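Local coordinates for ethanolamine utilization protein EutN/carboxysome structural protein Ccml (Halothece sp., PDB 6OWG) that probably assembles into pentamers that cap the vertices of an icosahedral, carboxysome-like bacterial microcompartment shell, at residues Leu25-Ile30 and Glu53-Asn58; Lys39-Ala44 and Leu74-Val79. All coordinates share one frame; numbering follows the deposited sequence.

In the fold
Both interactions belong to one five-stranded barrel and lie near the centre of the chain, but they join its strands in different ways. Interaction 1 spans the interior: Leu25-Ile30 and Glu53-Asn58 are on strands separated by strand 2-11, and they meet through apolar side chains, without a hydrogen bond. Interaction 2 lies in the wall, where Lys39-Ala44 and Leu74-Val79, on the outermost strands of the sheet, are bonded backbone to backbone and close the barrel. The two share neighbours, since strand 24-30 pairs with strand 39-44 and strand 54-59 with strand 76-81. Both are buried and both reach neighbouring subunits, although only interaction 2 brings two acidic side chains near each other.

Interaction 1. Residues Leu25-Ile30 and Glu53-Asn58; sequences LLLQFI and EWVLVN
Ile30 sets its terminal methyl squarely on the indole of Trp54. CD1 lies 3.4 Å from the centroid of the Trp54 six-membered ring and only 9° off its normal, a CH-pi contact in which a single carbon sits over the ring centre. The side chain gets there because CG1 falls between the backbone N and the carbonyl carbon (chi1 48°) and the chain then runs straight on to CD1. Trp54 is also stacked with Tyr93, so an aliphatic and an aromatic partner together probably steady its ring. With an alanine in place of Trp54, the Ile30 methyl is likely to lose the flat surface it rests on and Tyr93 its stacking partner, leaving a gap at this end of the contact.

Farther along, Leu27 divides its two methyls between two valines. CD1 meets Val57 tip to tip, 3.9 Å from Val57 CB, whereas CD2 reaches Val55 CG2, also at 3.9 Å, with the two side chains crossing at about a right angle. Val57 is shared in turn: its CG1 comes up to the rim of the Phe29 ring, close to the ring plane, at 3.6 Å from Phe29 CE1. The phenyl group therefore offers Val57 an edge, whereas the indole offers Ile30 a face.

No hydrogen bond joins the two segments. Their strand axes pass 8.9 Å apart and are nearly perpendicular, at 91°, a separation filled by side chains from both. Ala4 and Val6 of strand 2-11, together with Val78, add to the packing round Leu27. Such near-orthogonal packing between the strands on either side of the first one is characteristic of the hydrophobic interior of a small, strongly coiled OB-fold barrel.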
ATOM      1  N   LEU D  25      50.781 -51.010 -80.263  1.00  4.88           N
ATOM      2  CA  LEU D  25      51.537 -50.980 -81.503  1.00  4.88           C
ATOM      3  C   LEU D  25      52.864 -51.699 -81.330  1.00  4.88           C
ATOM      4  O   LEU D  25      53.579 -51.507 -80.348  1.00  4.88           O
ATOM      5  CB  LEU D  25      51.787 -49.538 -81.952  1.00  4.88           C
ATOM      6  CG  LEU D  25      50.634 -48.765 -82.578  1.00  4.88           C
ATOM      7  CD1 LEU D  25      51.161 -47.464 -83.114  1.00  4.88           C
ATOM      8  CD2 LEU D  25      49.999 -49.576 -83.682  1.00  4.88           C
ATOM      9  N   LEU D  26      53.197 -52.526 -82.312  1.00  5.11           N
ATOM     10  CA  LEU D  26      54.500 -53.174 -82.386  1.00  5.11           C
ATOM     11  C   LEU D  26      55.446 -52.219 -83.101  1.00  5.11           C
ATOM     12  O   LEU D  26      55.295 -51.972 -84.301  1.00  5.11           O
ATOM     13  CB  LEU D  26      54.410 -54.512 -83.112  1.00  5.11           C
ATOM     14  CG  LEU D  26      55.684 -55.348 -83.079  1.00  5.11           C
ATOM     15  CD1 LEU D  26      55.772 -56.107 -81.776  1.00  5.11           C
ATOM     16  CD2 LEU D  26      55.726 -56.291 -84.259  1.00  5.11           C
ATOM     17  N   LEU D  27      56.408 -51.673 -82.368  1.00  4.84           N
ATOM     18  CA  LEU D  27      57.335 -50.686 -82.898  1.00  4.84           C
ATOM     19  C   LEU D  27      58.743 -51.252 -82.896  1.00  4.84           C
ATOM     20  O   LEU D  27      59.239 -51.664 -81.848  1.00  4.84           O
ATOM     21  CB  LEU D  27      57.315 -49.406 -82.068  1.00  4.84           C
ATOM     22  CG  LEU D  27      56.000 -48.866 -81.530  1.00  4.84           C
ATOM     23  CD1 LEU D  27      56.313 -47.876 -80.455  1.00  4.84           C
ATOM     24  CD2 LEU D  27      55.222 -48.208 -82.636  1.00  4.84           C
ATOM     25  N   GLN D  28      59.388 -51.251 -84.055  1.00  5.85           N
ATOM     26  CA  GLN D  28      60.798 -51.595 -84.153  1.00  5.85           C
ATOM     27  C   GLN D  28      61.630 -50.329 -84.020  1.00  5.85           C
ATOM     28  O   GLN D  28      61.314 -49.308 -84.636  1.00  5.85           O
ATOM     29  CB  GLN D  28      61.114 -52.292 -85.473  1.00  5.85           C
ATOM     30  CG  GLN D  28      62.473 -52.952 -85.498  1.00  5.85           C
ATOM     31  CD  GLN D  28      62.782 -53.588 -86.829  1.00  5.85           C
ATOM     32  OE1 GLN D  28      61.951 -53.594 -87.734  1.00  5.85           O
ATOM     33  NE2 GLN D  28      63.987 -54.127 -86.961  1.00  5.85           N
ATOM     34  N   PHE D  29      62.687 -50.400 -83.221  1.00  5.78           N
ATOM     35  CA  PHE D  29      63.531 -49.238 -83.000  1.00  5.78           C
ATOM     36  C   PHE D  29      64.424 -48.981 -84.204  1.00  5.78           C
ATOM     37  O   PHE D  29      64.920 -49.911 -84.844  1.00  5.78           O
ATOM     38  CB  PHE D  29      64.376 -49.428 -81.746  1.00  5.78           C
ATOM     39  CG  PHE D  29      63.587 -49.367 -80.481  1.00  5.78           C
ATOM     40  CD1 PHE D  29      62.893 -48.223 -80.143  1.00  5.78           C
ATOM     41  CD2 PHE D  29      63.528 -50.454 -79.631  1.00  5.78           C
ATOM     42  CE1 PHE D  29      62.160 -48.167 -78.979  1.00  5.78           C
ATOM     43  CE2 PHE D  29      62.796 -50.398 -78.464  1.00  5.78           C
ATOM     44  CZ  PHE D  29      62.113 -49.252 -78.141  1.00  5.78           C
ATOM     45  N   ILE D  30      64.610 -47.709 -84.517  1.00  7.16           N
ATOM     46  CA  ILE D  30      65.490 -47.261 -85.586  1.00  7.16           C
ATOM     47  C   ILE D  30      66.629 -46.487 -84.950  1.00  7.16           C
ATOM     48  O   ILE D  30      66.455 -45.863 -83.901  1.00  7.16           O
ATOM     49  CB  ILE D  30      64.736 -46.395 -86.612  1.00  7.16           C
ATOM     50  CG1 ILE D  30      63.927 -45.337 -85.880  1.00  7.16           C
ATOM     51  CG2 ILE D  30      63.825 -47.242 -87.463  1.00  7.16           C
ATOM     52  CD1 ILE D  30      63.205 -44.424 -86.752  1.00  7.16           C
ATOM     53  N   GLU D  53      54.932 -45.332 -89.862  1.00  6.36           N
ATOM     54  CA  GLU D  53      55.227 -44.017 -89.322  1.00  6.36           C
ATOM     55  C   GLU D  53      56.419 -44.064 -88.379  1.00  6.36           C
ATOM     56  O   GLU D  53      56.714 -45.089 -87.763  1.00  6.36           O
ATOM     57  CB  GLU D  53      54.022 -43.466 -88.569  1.00  6.36           C
ATOM     58  CG  GLU D  53      53.022 -42.737 -89.427  1.00  6.36           C
ATOM     59  CD  GLU D  53      51.943 -42.106 -88.590  1.00  6.36           C
ATOM     60  OE1 GLU D  53      52.203 -41.898 -87.393  1.00  6.36           O
ATOM     61  OE2 GLU D  53      50.839 -41.838 -89.105  1.00  6.36           O
ATOM     62  N   TRP D  54      57.097 -42.929 -88.264  1.00  5.56           N
ATOM     63  CA  TRP D  54      58.175 -42.746 -87.307  1.00  5.56           C
ATOM     64  C   TRP D  54      57.609 -42.087 -86.062  1.00  5.56           C
ATOM     65  O   TRP D  54      56.981 -41.030 -86.145  1.00  5.56           O
ATOM     66  CB  TRP D  54      59.287 -41.886 -87.898  1.00  5.56           C
ATOM     67  CG  TRP D  54      60.208 -42.626 -88.790  1.00  5.56           C
ATOM     68  CD1 TRP D  54      59.911 -43.703 -89.568  1.00  5.56           C
ATOM     69  CD2 TRP D  54      61.588 -42.339 -89.009  1.00  5.56           C
ATOM     70  NE1 TRP D  54      61.024 -44.110 -90.255  1.00  5.56           N
ATOM     71  CE2 TRP D  54      62.070 -43.290 -89.926  1.00  5.56           C
ATOM     72  CE3 TRP D  54      62.470 -41.379 -88.505  1.00  5.56           C
ATOM     73  CZ2 TRP D  54      63.391 -43.303 -90.358  1.00  5.56           C
ATOM     74  CZ3 TRP D  54      63.779 -41.398 -88.931  1.00  5.56           C
ATOM     75  CH2 TRP D  54      64.227 -42.350 -89.851  1.00  5.56           C
ATOM     76  N   VAL D  55      57.818 -42.718 -84.911  1.00  4.56           N
ATOM     77  CA  VAL D  55      57.240 -42.245 -83.663  1.00  4.56           C
ATOM     78  C   VAL D  55      58.338 -42.090 -82.624  1.00  4.56           C
ATOM     79  O   VAL D  55      59.405 -42.700 -82.711  1.00  4.56           O
ATOM     80  CB  VAL D  55      56.133 -43.186 -83.134  1.00  4.56           C
ATOM     81  CG1 VAL D  55      54.917 -43.142 -84.035  1.00  4.56           C
ATOM     82  CG2 VAL D  55      56.647 -44.606 -82.991  1.00  4.56           C
ATOM     83  N   LEU D  56      58.067 -41.241 -81.640  1.00  4.54           N
ATOM     84  CA  LEU D  56      58.854 -41.180 -80.419  1.00  4.54           C
ATOM     85  C   LEU D  56      58.125 -41.969 -79.345  1.00  4.54           C
ATOM     86  O   LEU D  56      56.956 -41.699 -79.056  1.00  4.54           O
ATOM     87  CB  LEU D  56      59.079 -39.743 -79.956  1.00  4.54           C
ATOM     88  CG  LEU D  56      60.095 -38.896 -80.710  1.00  4.54           C
ATOM     89  CD1 LEU D  56      60.162 -37.533 -80.075  1.00  4.54           C
ATOM     90  CD2 LEU D  56      61.459 -39.554 -80.711  1.00  4.54           C
ATOM     91  N   VAL D  57      58.811 -42.940 -78.761  1.00  4.36           N
ATOM     92  CA  VAL D  57      58.256 -43.785 -77.716  1.00  4.36           C
ATOM     93  C   VAL D  57      59.093 -43.613 -76.453  1.00  4.36           C
ATOM     94  O   VAL D  57      60.326 -43.585 -76.509  1.00  4.36           O
ATOM     95  CB  VAL D  57      58.166 -45.258 -78.188  1.00  4.36           C
ATOM     96  CG1 VAL D  57      59.494 -45.770 -78.711  1.00  4.36           C
ATOM     97  CG2 VAL D  57      57.651 -46.164 -77.087  1.00  4.36           C
ATOM     98  N   ASN D  58      58.422 -43.426 -75.323  1.00  4.98           N
ATOM     99  CA  ASN D  58      59.122 -43.328 -74.058  1.00  4.98           C
ATOM    100  C   ASN D  58      59.111 -44.685 -73.358  1.00  4.98           C
ATOM    101  O   ASN D  58      58.521 -45.655 -73.837  1.00  4.98           O
ATOM    102  CB  ASN D  58      58.538 -42.200 -73.193  1.00  4.98           C
ATOM    103  CG  ASN D  58      57.055 -42.371 -72.877  1.00  4.98           C
ATOM    104  OD1 ASN D  58      56.425 -43.364 -73.219  1.00  4.98           O
ATOM    105  ND2 ASN D  58      56.497 -41.380 -72.209  1.00  4.98           N
TER

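Interaction 2. Residues Lys39-Ala44 and Leu74-Val79; sequences KYEVAA and LDAMVV
This is a backbone bridge that closes the OB-fold barrel, joining the third and fifth strands, which are the outermost two of the five-stranded sheet. Strands 39-44 and 76-79 diverge at 63°, and the bridge is confined to Ala44 and Met77. Ala44 uses both of its backbone polar groups, giving its N-H to Ala76 O and accepting at O from Val78 N, the alternation of a parallel pair.

Small side chains probably permit the close approach. Ala43 CB packs against Ala76 CB at 3.8 Å, and the Ala44 methyl rests between the two branches of Leu74, nearest CD1. Glu41 also lays its CG on the Ala76 methyl, at 3.7 Å from Ala76 CB, its chain bending at chi2 (78°) beyond that carbon. This brings Glu41 OE2 to 4.4 Å from Asp75 OD2, a pairing of like charges probably eased by Met1 of the third subunit, whose N is hydrogen-bonded to Asp75 OD1. The closure thus lies beside a subunit interface.

The two bonds differ in geometry: Ala44 N, 3.1 Å from Ala76 O, stands 41° out of the carbonyl plane, whereas Val78 N approaches Ala44 O almost head-on, at 2.8 Å.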
ATOM      1  N   LYS D  39      65.648 -54.596 -82.312  1.00  7.02           N
ATOM      2  CA  LYS D  39      65.072 -54.378 -80.996  1.00  7.02           C
ATOM      3  C   LYS D  39      63.708 -53.743 -81.194  1.00  7.02           C
ATOM      4  O   LYS D  39      63.560 -52.826 -82.003  1.00  7.02           O
ATOM      5  CB  LYS D  39      65.961 -53.480 -80.129  1.00  7.02           C
ATOM      6  CG  LYS D  39      65.481 -53.350 -78.699  1.00  7.02           C
ATOM      7  CD  LYS D  39      66.327 -52.380 -77.901  1.00  7.02           C
ATOM      8  CE  LYS D  39      65.800 -52.245 -76.481  1.00  7.02           C
ATOM      9  NZ  LYS D  39      66.699 -51.430 -75.620  1.00  7.02           N
ATOM     10  N   TYR D  40      62.718 -54.239 -80.468  1.00  6.60           N
ATOM     11  CA  TYR D  40      61.343 -53.812 -80.640  1.00  6.60           C
ATOM     12  C   TYR D  40      60.746 -53.393 -79.306  1.00  6.60           C
ATOM     13  O   TYR D  40      61.386 -53.474 -78.256  1.00  6.60           O
ATOM     14  CB  TYR D  40      60.483 -54.921 -81.262  1.00  6.60           C
ATOM     15  CG  TYR D  40      60.114 -56.007 -80.287  1.00  6.60           C
ATOM     16  CD1 TYR D  40      61.062 -56.922 -79.863  1.00  6.60           C
ATOM     17  CD2 TYR D  40      58.816 -56.123 -79.789  1.00  6.60           C
ATOM     18  CE1 TYR D  40      60.749 -57.898 -78.972  1.00  6.60           C
ATOM     19  CE2 TYR D  40      58.488 -57.111 -78.890  1.00  6.60           C
ATOM     20  CZ  TYR D  40      59.463 -57.997 -78.490  1.00  6.60           C
ATOM     21  OH  TYR D  40      59.172 -59.000 -77.599  1.00  6.60           O
ATOM     22  N   GLU D  41      59.501 -52.939 -79.372  1.00  5.31           N
ATOM     23  CA  GLU D  41      58.715 -52.586 -78.203  1.00  5.31           C
ATOM     24  C   GLU D  41      57.246 -52.708 -78.569  1.00  5.31           C
ATOM     25  O   GLU D  41      56.875 -52.601 -79.738  1.00  5.31           O
ATOM     26  CB  GLU D  41      59.035 -51.163 -77.719  1.00  5.31           C
ATOM     27  CG  GLU D  41      58.699 -50.876 -76.264  1.00  5.31           C
ATOM     28  CD  GLU D  41      59.716 -51.443 -75.289  1.00  5.31           C
ATOM     29  OE1 GLU D  41      60.920 -51.464 -75.620  1.00  5.31           O
ATOM     30  OE2 GLU D  41      59.309 -51.866 -74.185  1.00  5.31           O
ATOM     31  N   VAL D  42      56.415 -52.958 -77.566  1.00  4.53           N
ATOM     32  CA  VAL D  42      54.970 -52.836 -77.693  1.00  4.53           C
ATOM     33  C   VAL D  42      54.551 -51.668 -76.819  1.00  4.53           C
ATOM     34  O   VAL D  42      54.799 -51.671 -75.608  1.00  4.53           O
ATOM     35  CB  VAL D  42      54.242 -54.130 -77.298  1.00  4.53           C
ATOM     36  CG1 VAL D  42      52.741 -53.932 -77.388  1.00  4.53           C
ATOM     37  CG2 VAL D  42      54.681 -55.278 -78.190  1.00  4.53           C
ATOM     38  N   ALA D  43      53.939 -50.659 -77.428  1.00  4.48           N
ATOM     39  CA  ALA D  43      53.643 -49.417 -76.736  1.00  4.48           C
ATOM     40  C   ALA D  43      52.187 -49.031 -76.924  1.00  4.48           C
ATOM     41  O   ALA D  43      51.560 -49.369 -77.929  1.00  4.48           O
ATOM     42  CB  ALA D  43      54.533 -48.281 -77.230  1.00  4.48           C
ATOM     43  N   ALA D  44      51.658 -48.324 -75.930  1.00  5.43           N
ATOM     44  CA  ALA D  44      50.368 -47.672 -76.063  1.00  5.43           C
ATOM     45  C   ALA D  44      50.468 -46.516 -77.047  1.00  5.43           C
ATOM     46  O   ALA D  44      51.515 -45.882 -77.190  1.00  5.43           O
ATOM     47  CB  ALA D  44      49.884 -47.167 -74.708  1.00  5.43           C
ATOM     48  N   LEU D  74      51.359 -49.802 -67.972  1.00  6.36           N
ATOM     49  CA  LEU D  74      52.028 -49.493 -69.227  1.00  6.36           C
ATOM     50  C   LEU D  74      53.434 -48.997 -68.938  1.00  6.36           C
ATOM     51  O   LEU D  74      53.629 -48.166 -68.045  1.00  6.36           O
ATOM     52  CB  LEU D  74      51.248 -48.438 -70.011  1.00  6.36           C
ATOM     53  CG  LEU D  74      49.825 -48.818 -70.408  1.00  6.36           C
ATOM     54  CD1 LEU D  74      49.054 -47.591 -70.800  1.00  6.36           C
ATOM     55  CD2 LEU D  74      49.849 -49.802 -71.547  1.00  6.36           C
ATOM     56  N   ASP D  75      54.410 -49.505 -69.689  1.00  5.10           N
ATOM     57  CA  ASP D  75      55.793 -49.066 -69.556  1.00  5.10           C
ATOM     58  C   ASP D  75      56.360 -48.533 -70.864  1.00  5.10           C
ATOM     59  O   ASP D  75      57.575 -48.346 -70.969  1.00  5.10           O
ATOM     60  CB  ASP D  75      56.671 -50.203 -69.023  1.00  5.10           C
ATOM     61  CG  ASP D  75      56.778 -51.360 -69.988  1.00  5.10           C
ATOM     62  OD1 ASP D  75      55.804 -51.612 -70.714  1.00  5.10           O
ATOM     63  OD2 ASP D  75      57.833 -52.024 -70.020  1.00  5.10           O
ATOM     64  N   ALA D  76      55.513 -48.287 -71.858  1.00  4.69           N
ATOM     65  CA  ALA D  76      55.934 -47.741 -73.137  1.00  4.69           C
ATOM     66  C   ALA D  76      54.735 -47.056 -73.770  1.00  4.69           C
ATOM     67  O   ALA D  76      53.610 -47.542 -73.653  1.00  4.69           O
ATOM     68  CB  ALA D  76      56.484 -48.827 -74.064  1.00  4.69           C
ATOM     69  N   MET D  77      54.984 -45.931 -74.434  1.00  5.23           N
ATOM     70  CA  MET D  77      53.904 -45.119 -74.975  1.00  5.23           C
ATOM     71  C   MET D  77      54.443 -44.253 -76.099  1.00  5.23           C
ATOM     72  O   MET D  77      55.475 -43.603 -75.936  1.00  5.23           O
ATOM     73  CB  MET D  77      53.287 -44.242 -73.884  1.00  5.23           C
ATOM     74  CG  MET D  77      52.258 -43.261 -74.378  1.00  5.23           C
ATOM     75  SD  MET D  77      51.243 -42.616 -73.050  1.00  5.23           S
ATOM     76  CE  MET D  77      52.304 -41.333 -72.413  1.00  5.23           C
ATOM     77  N   VAL D  78      53.743 -44.242 -77.231  1.00  4.72           N
ATOM     78  CA  VAL D  78      54.045 -43.287 -78.289  1.00  4.72           C
ATOM     79  C   VAL D  78      53.622 -41.901 -77.822  1.00  4.72           C
ATOM     80  O   VAL D  78      52.445 -41.658 -77.537  1.00  4.72           O
ATOM     81  CB  VAL D  78      53.340 -43.675 -79.595  1.00  4.72           C
ATOM     82  CG1 VAL D  78      53.424 -42.545 -80.599  1.00  4.72           C
ATOM     83  CG2 VAL D  78      53.939 -44.941 -80.161  1.00  4.72           C
ATOM     84  N   VAL D  79      54.585 -40.987 -77.726  1.00  5.02           N
ATOM     85  CA  VAL D  79      54.294 -39.631 -77.282  1.00  5.02           C
ATOM     86  C   VAL D  79      54.204 -38.643 -78.437  1.00  5.02           C
ATOM     87  O   VAL D  79      53.577 -37.585 -78.282  1.00  5.02           O
ATOM     88  CB  VAL D  79      55.337 -39.146 -76.253  1.00  5.02           C
ATOM     89  CG1 VAL D  79      55.228 -39.954 -74.995  1.00  5.02           C
ATOM     90  CG2 VAL D  79      56.740 -39.236 -76.818  1.00  5.02           C
TER